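Local coordinates for Fe(2+) transporter FeoB (Escherichia coli, PDB 3I8S), which takes up ferrous iron across the inner membrane in a GTP-driven process, its cytosolic domain binding GTP and probably coupling this to channel opening, at residues L104-L109 and Q250-I255; M208-I213 and L242-A247. All coordinates share one frame; numbering follows the deposited sequence.

Contact 1 of 2, residues L104-L109 and Q250-I255; sequences LTLQLL and QCIAAI
Leu106 overlaps the side of helix 240-259 that carries Cys251, Ile252 and Ile255: CD2 turns to Cys251 and CD1 to Ile255, while Ile252 lies against both methyls. CD2 meets the thiol of Cys251, with Leu106 CD2 3.5 Å from Cys251 SG. Cys251 holds its sulfur anti to the backbone N (chi1 175°), which brings SG closer to the leucine than its own CB. The other methyl, CD1, is directed to the next turn, where Leu106 CD1 is 4.5 Å from Ile255 CD1, a looser touch. Ile252 lies to one side of the other two, alongside Leu106, and slides past it in the opposite direction; the detailed fit is doubtful, because Ile252 is modelled in more than one conformer and its terminal methyl overlaps CD2. With an alanine in place of Leu106, Cys251, Ile252 and Ile255 would probably lose the methyls they pack on, opening a gap between the two helices. The axes of 104-109 and 250-255 come within 11.3 Å, their N-to-C directions 112° apart, and Leu106 alone of 104-109 touches 250-255. Helix 98-111 is the connection of a beta-alpha-beta crossover in the P-loop GTPase fold, joining the neighbouring parallel strands 88-94 and 115-120, whereas helix 240-259 belongs to the FeoB cytosolic helical domain. The contact is thus an apolar seam between the two, made without hydrogen bonds. Leu141 of helix 134-141 and Val175 also touch Leu106, while Leu137 and Arg140 pack on Ile255. Thr105, one residue before the leucine, is tied to Asn91 of strand 88-94.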
loop_
_atom_site.group_PDB
_atom_site.type_symbol
_atom_site.label_atom_id
_atom_site.label_comp_id
_atom_site.label_asym_id
_atom_site.label_seq_id
_atom_site.Cartn_x
_atom_site.Cartn_y
_atom_site.Cartn_z
ATOM N N LEU A 104 -3.472 -3.722 3.106
ATOM C CA LEU A 104 -2.821 -3.156 1.928
ATOM C C LEU A 104 -1.942 -1.943 2.266
ATOM O O LEU A 104 -0.802 -1.865 1.891
ATOM C CB LEU A 104 -3.872 -2.733 0.904
ATOM C CG LEU A 104 -3.336 -2.140 -0.408
ATOM C CD1 LEU A 104 -2.365 -3.063 -1.172
ATOM C CD2 LEU A 104 -4.576 -1.781 -1.329
ATOM N N THR A 105 -2.494 -0.995 2.998
ATOM C CA THR A 105 -1.754 0.164 3.425
ATOM C C THR A 105 -0.399 -0.190 4.070
ATOM O O THR A 105 0.646 0.387 3.714
ATOM C CB THR A 105 -2.591 1.007 4.407
ATOM O OG1 THR A 105 -3.959 1.126 3.956
ATOM C CG2 THR A 105 -1.936 2.374 4.552
ATOM N N LEU A 106 -0.421 -1.114 5.006
ATOM C CA LEU A 106 0.809 -1.523 5.688
ATOM C C LEU A 106 1.807 -2.096 4.710
ATOM O O LEU A 106 2.980 -1.872 4.853
ATOM C CB LEU A 106 0.575 -2.454 6.849
ATOM C CG LEU A 106 0.532 -1.719 8.210
ATOM C CD1 LEU A 106 -0.447 -0.590 8.223
ATOM C CD2 LEU A 106 0.270 -2.735 9.376
ATOM N N GLN A 107 1.346 -2.857 3.710
ATOM C CA GLN A 107 2.264 -3.387 2.701
ATOM C C GLN A 107 2.947 -2.264 1.939
ATOM O O GLN A 107 4.151 -2.327 1.705
ATOM C CB GLN A 107 1.551 -4.336 1.725
ATOM C CG GLN A 107 0.953 -5.572 2.390
ATOM C CD GLN A 107 1.370 -6.899 1.722
ATOM O OE1 GLN A 107 0.764 -7.342 0.731
ATOM N NE2 GLN A 107 2.410 -7.528 2.266
ATOM N N LEU A 108 2.189 -1.249 1.539
ATOM C CA LEU A 108 2.725 -0.091 0.807
ATOM C C LEU A 108 3.754 0.635 1.648
ATOM O O LEU A 108 4.821 0.963 1.160
ATOM C CB LEU A 108 1.649 0.912 0.415
ATOM C CG LEU A 108 0.528 0.350 -0.422
ATOM C CD1 LEU A 108 -0.477 1.430 -0.557
ATOM C CD2 LEU A 108 1.108 -0.113 -1.746
ATOM N N LEU A 109 3.444 0.827 2.924
ATOM C CA LEU A 109 4.337 1.557 3.836
ATOM C C LEU A 109 5.638 0.774 4.092
ATOM O O LEU A 109 6.722 1.357 4.188
ATOM C CB LEU A 109 3.567 1.830 5.150
ATOM C CG LEU A 109 2.399 2.814 5.005
ATOM C CD1 LEU A 109 1.578 2.889 6.313
ATOM C CD2 LEU A 109 2.907 4.164 4.581
ATOM N N GLN A 250 -1.550 -8.020 14.211
ATOM C CA GLN A 250 -1.378 -7.448 15.557
ATOM C C GLN A 250 -1.204 -5.937 15.458
ATOM O O GLN A 250 -1.794 -5.145 16.213
ATOM C CB GLN A 250 -0.135 -8.012 16.262
ATOM C CG GLN A 250 0.016 -7.473 17.704
ATOM C CD GLN A 250 1.406 -7.681 18.314
ATOM O OE1 GLN A 250 1.563 -7.684 19.537
ATOM N NE2 GLN A 250 2.407 -7.807 17.472
ATOM N N CYS A 251 -0.348 -5.535 14.532
ATOM C CA CYS A 251 -0.044 -4.144 14.304
ATOM C C CYS A 251 -1.310 -3.338 13.964
ATOM O O CYS A 251 -1.602 -2.276 14.563
ATOM C CB CYS A 251 0.970 -4.034 13.179
ATOM S SG CYS A 251 1.300 -2.336 12.738
ATOM N N ILE A 252 -2.069 -3.876 13.016
ATOM C CA ILE A 252 -3.317 -3.277 12.534
ATOM C C ILE A 252 -4.329 -3.155 13.646
ATOM O O ILE A 252 -4.949 -2.134 13.842
ATOM C CB ILE A 252 -3.969 -4.162 11.413
ATOM C CG1 ILE A 252 -3.179 -4.102 10.113
ATOM C CG2 ILE A 252 -5.421 -3.785 11.189
ATOM C CD1 ILE A 252 -2.537 -2.772 9.803
ATOM N N ALA A 253 -4.493 -4.239 14.390
ATOM C CA ALA A 253 -5.398 -4.289 15.506
ATOM C C ALA A 253 -5.074 -3.208 16.567
ATOM O O ALA A 253 -5.979 -2.559 17.111
ATOM C CB ALA A 253 -5.400 -5.755 16.111
ATOM N N ALA A 254 -3.781 -3.025 16.844
ATOM C CA ALA A 254 -3.324 -2.046 17.841
ATOM C C ALA A 254 -3.633 -0.613 17.390
ATOM O O ALA A 254 -4.071 0.210 18.185
ATOM C CB ALA A 254 -1.797 -2.253 18.086
ATOM N N ILE A 255 -3.407 -0.328 16.106
ATOM C CA ILE A 255 -3.768 0.957 15.470
ATOM C C ILE A 255 -5.269 1.212 15.564
ATOM O O ILE A 255 -5.725 2.248 16.045
ATOM C CB ILE A 255 -3.283 1.012 13.945
ATOM C CG1 ILE A 255 -1.773 0.972 13.870
ATOM C CG2 ILE A 255 -3.799 2.283 13.225
ATOM C CD1 ILE A 255 -1.202 0.896 12.398
#

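Contact 2 of 2, residues M208-I213 and L242-A247; sequences MLEGDI and LHIADA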
loop_
_atom_site.group_PDB
_atom_site.type_symbol
_atom_site.label_atom_id
_atom_site.label_comp_id
_atom_site.label_asym_id
_atom_site.label_seq_id
_atom_site.Cartn_x
_atom_site.Cartn_y
_atom_site.Cartn_z
ATOM N N MET A 208 8.955 -13.756 0.552
ATOM C CA MET A 208 9.388 -15.090 0.127
ATOM C C MET A 208 9.279 -16.089 1.296
ATOM O O MET A 208 8.867 -17.239 1.118
ATOM C CB MET A 208 10.834 -15.053 -0.375
ATOM C CG MET A 208 11.077 -14.292 -1.680
ATOM S SD MET A 208 12.860 -14.155 -1.985
ATOM C CE MET A 208 13.236 -15.858 -2.292
ATOM N N LEU A 209 9.666 -15.649 2.472
ATOM C CA LEU A 209 9.530 -16.478 3.684
ATOM C C LEU A 209 8.054 -16.802 4.004
ATOM O O LEU A 209 7.753 -17.873 4.516
ATOM C CB LEU A 209 10.165 -15.772 4.881
ATOM C CG LEU A 209 11.679 -15.528 4.784
ATOM C CD1 LEU A 209 12.183 -14.559 5.873
ATOM C CD2 LEU A 209 12.421 -16.854 4.837
ATOM N N GLU A 210 7.158 -15.868 3.713
ATOM C CA GLU A 210 5.734 -16.092 3.861
ATOM C C GLU A 210 5.178 -17.100 2.840
ATOM O O GLU A 210 4.097 -17.643 3.046
ATOM C CB GLU A 210 4.968 -14.750 3.836
ATOM C CG GLU A 210 3.562 -14.891 4.373
ATOM C CD GLU A 210 2.764 -13.607 4.321
ATOM O OE1 GLU A 210 3.059 -12.742 3.449
ATOM O OE2 GLU A 210 1.835 -13.481 5.182
ATOM N N GLY A 211 5.935 -17.371 1.766
ATOM C CA GLY A 211 5.550 -18.280 0.694
ATOM C C GLY A 211 5.039 -17.620 -0.577
ATOM O O GLY A 211 4.429 -18.281 -1.401
ATOM N N ASP A 212 5.254 -16.318 -0.734
ATOM C CA ASP A 212 4.815 -15.596 -1.937
ATOM C C ASP A 212 5.690 -16.033 -3.118
ATOM O O ASP A 212 6.879 -15.768 -3.133
ATOM C CB ASP A 212 4.949 -14.098 -1.688
ATOM C CG ASP A 212 4.464 -13.235 -2.823
ATOM O OD1 ASP A 212 4.706 -13.542 -3.988
ATOM O OD2 ASP A 212 3.914 -12.151 -2.513
ATOM N N ILE A 213 5.095 -16.668 -4.099
ATOM C CA ILE A 213 5.866 -17.228 -5.230
ATOM C C ILE A 213 6.401 -16.161 -6.174
ATOM O O ILE A 213 7.541 -16.271 -6.677
ATOM C CB ILE A 213 5.064 -18.273 -6.028
ATOM C CG1 ILE A 213 4.423 -19.316 -5.097
ATOM C CG2 ILE A 213 5.971 -18.982 -7.041
ATOM C CD1 ILE A 213 5.398 -20.046 -4.240
ATOM N N LEU A 242 3.111 -17.990 9.437
ATOM C CA LEU A 242 2.005 -17.473 10.217
ATOM C C LEU A 242 2.453 -16.377 11.178
ATOM O O LEU A 242 1.670 -15.464 11.477
ATOM C CB LEU A 242 1.378 -18.603 11.004
ATOM C CG LEU A 242 0.092 -18.397 11.798
ATOM C CD1 LEU A 242 -0.879 -17.522 11.043
ATOM C CD2 LEU A 242 -0.531 -19.761 12.129
ATOM N N HIS A 243 3.689 -16.464 11.681
ATOM C CA HIS A 243 4.215 -15.365 12.514
ATOM C C HIS A 243 4.329 -14.046 11.751
ATOM O O HIS A 243 4.127 -12.971 12.327
ATOM C CB HIS A 243 5.581 -15.704 13.109
ATOM C CG HIS A 243 5.521 -16.647 14.268
ATOM N ND1 HIS A 243 5.529 -16.223 15.580
ATOM C CD2 HIS A 243 5.469 -17.994 14.309
ATOM C CE1 HIS A 243 5.490 -17.273 16.381
ATOM N NE2 HIS A 243 5.443 -18.362 15.632
ATOM N N ILE A 244 4.703 -14.120 10.478
ATOM C CA ILE A 244 4.765 -12.935 9.594
ATOM C C ILE A 244 3.375 -12.325 9.526
ATOM O O ILE A 244 3.193 -11.161 9.836
ATOM C CB ILE A 244 5.289 -13.272 8.182
ATOM C CG1 ILE A 244 6.720 -13.787 8.229
ATOM C CG2 ILE A 244 5.253 -12.027 7.244
ATOM C CD1 ILE A 244 7.227 -14.376 6.866
ATOM N N ALA A 245 2.382 -13.141 9.179
ATOM C CA ALA A 245 0.998 -12.652 9.040
ATOM C C ALA A 245 0.456 -12.110 10.354
ATOM O O ALA A 245 -0.160 -11.033 10.366
ATOM C CB ALA A 245 0.084 -13.758 8.478
ATOM N N ASP A 246 0.723 -12.823 11.455
ATOM C CA ASP A 246 0.184 -12.482 12.769
ATOM C C ASP A 246 0.768 -11.129 13.233
ATOM O O ASP A 246 0.046 -10.298 13.772
ATOM C CB ASP A 246 0.456 -13.606 13.798
ATOM C CG ASP A 246 -0.589 -14.751 13.740
ATOM O OD1 ASP A 246 -1.695 -14.558 13.183
ATOM O OD2 ASP A 246 -0.318 -15.856 14.281
ATOM N N ALA A 247 2.061 -10.905 12.984
ATOM C CA ALA A 247 2.693 -9.605 13.306
ATOM C C ALA A 247 1.918 -8.465 12.613
ATOM O O ALA A 247 1.623 -7.439 13.219
ATOM C CB ALA A 247 4.168 -9.572 12.898
#
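Helix 198-210 ends where it meets helix 240-259, with Glu210 CA 6.6 Å from Ile244 CA, the nearest approach of the two backbones. Gly211 then breaks the helix in a Schellman motif: its positive phi (101°) turns the chain away, and its N bonds back to Met208 O. Asp212 follows as N-cap of helix 213-218. Across the gap, Ile244 reaches the last helical turn with its CD1, which lies 3.8 Å from Leu209 CB and 3.5 Å from Glu210 N. With CG1 anti to the carbonyl carbon (chi1 -63°) and chi2 at 170°, the isoleucine's long branch is extended toward this backbone. Glu210 crosses it at a slant; its extended chain carries one carboxylate oxygen to Ala245, the residue after Ile244, Glu210 OE2 standing 3.7 Å from Ala245 CB. The other, OE1, forms a salt bridge with Arg248, one turn further along helix 240-259, which gives the charge a partner beside an otherwise apolar contact. Leu181 of helix 179-191 also packs on Ile244, and Leu226, Ala229 and Leu233 of helix 226-236 on Leu209. The Schellman end, followed at once by an N-capped helix, makes a tight helix-turn-helix corner within the FeoB cytosolic helical domain, joined here to helix 240-259.

Overall arrangement
Both contacts draw on helix 240-259, contact 2 on residues 242-247 and contact 1 on residues 250-255, and their centres are 14 Å apart. This one helix therefore packs within the helical domain near its start and against the GTPase domain further on. Along the sequence, contact 2 is nested inside the loop closed by contact 1. Val175 connects their surroundings, touching Leu106 in contact 1 and Ala247 in the 242-247 segment. Contact 1 is the nearer to the nucleotide site: the side chain of Leu106 is about 11 Å from that of Asn11 in the GTP-binding P-loop. Contact 2 is remote from the GTP-binding residues.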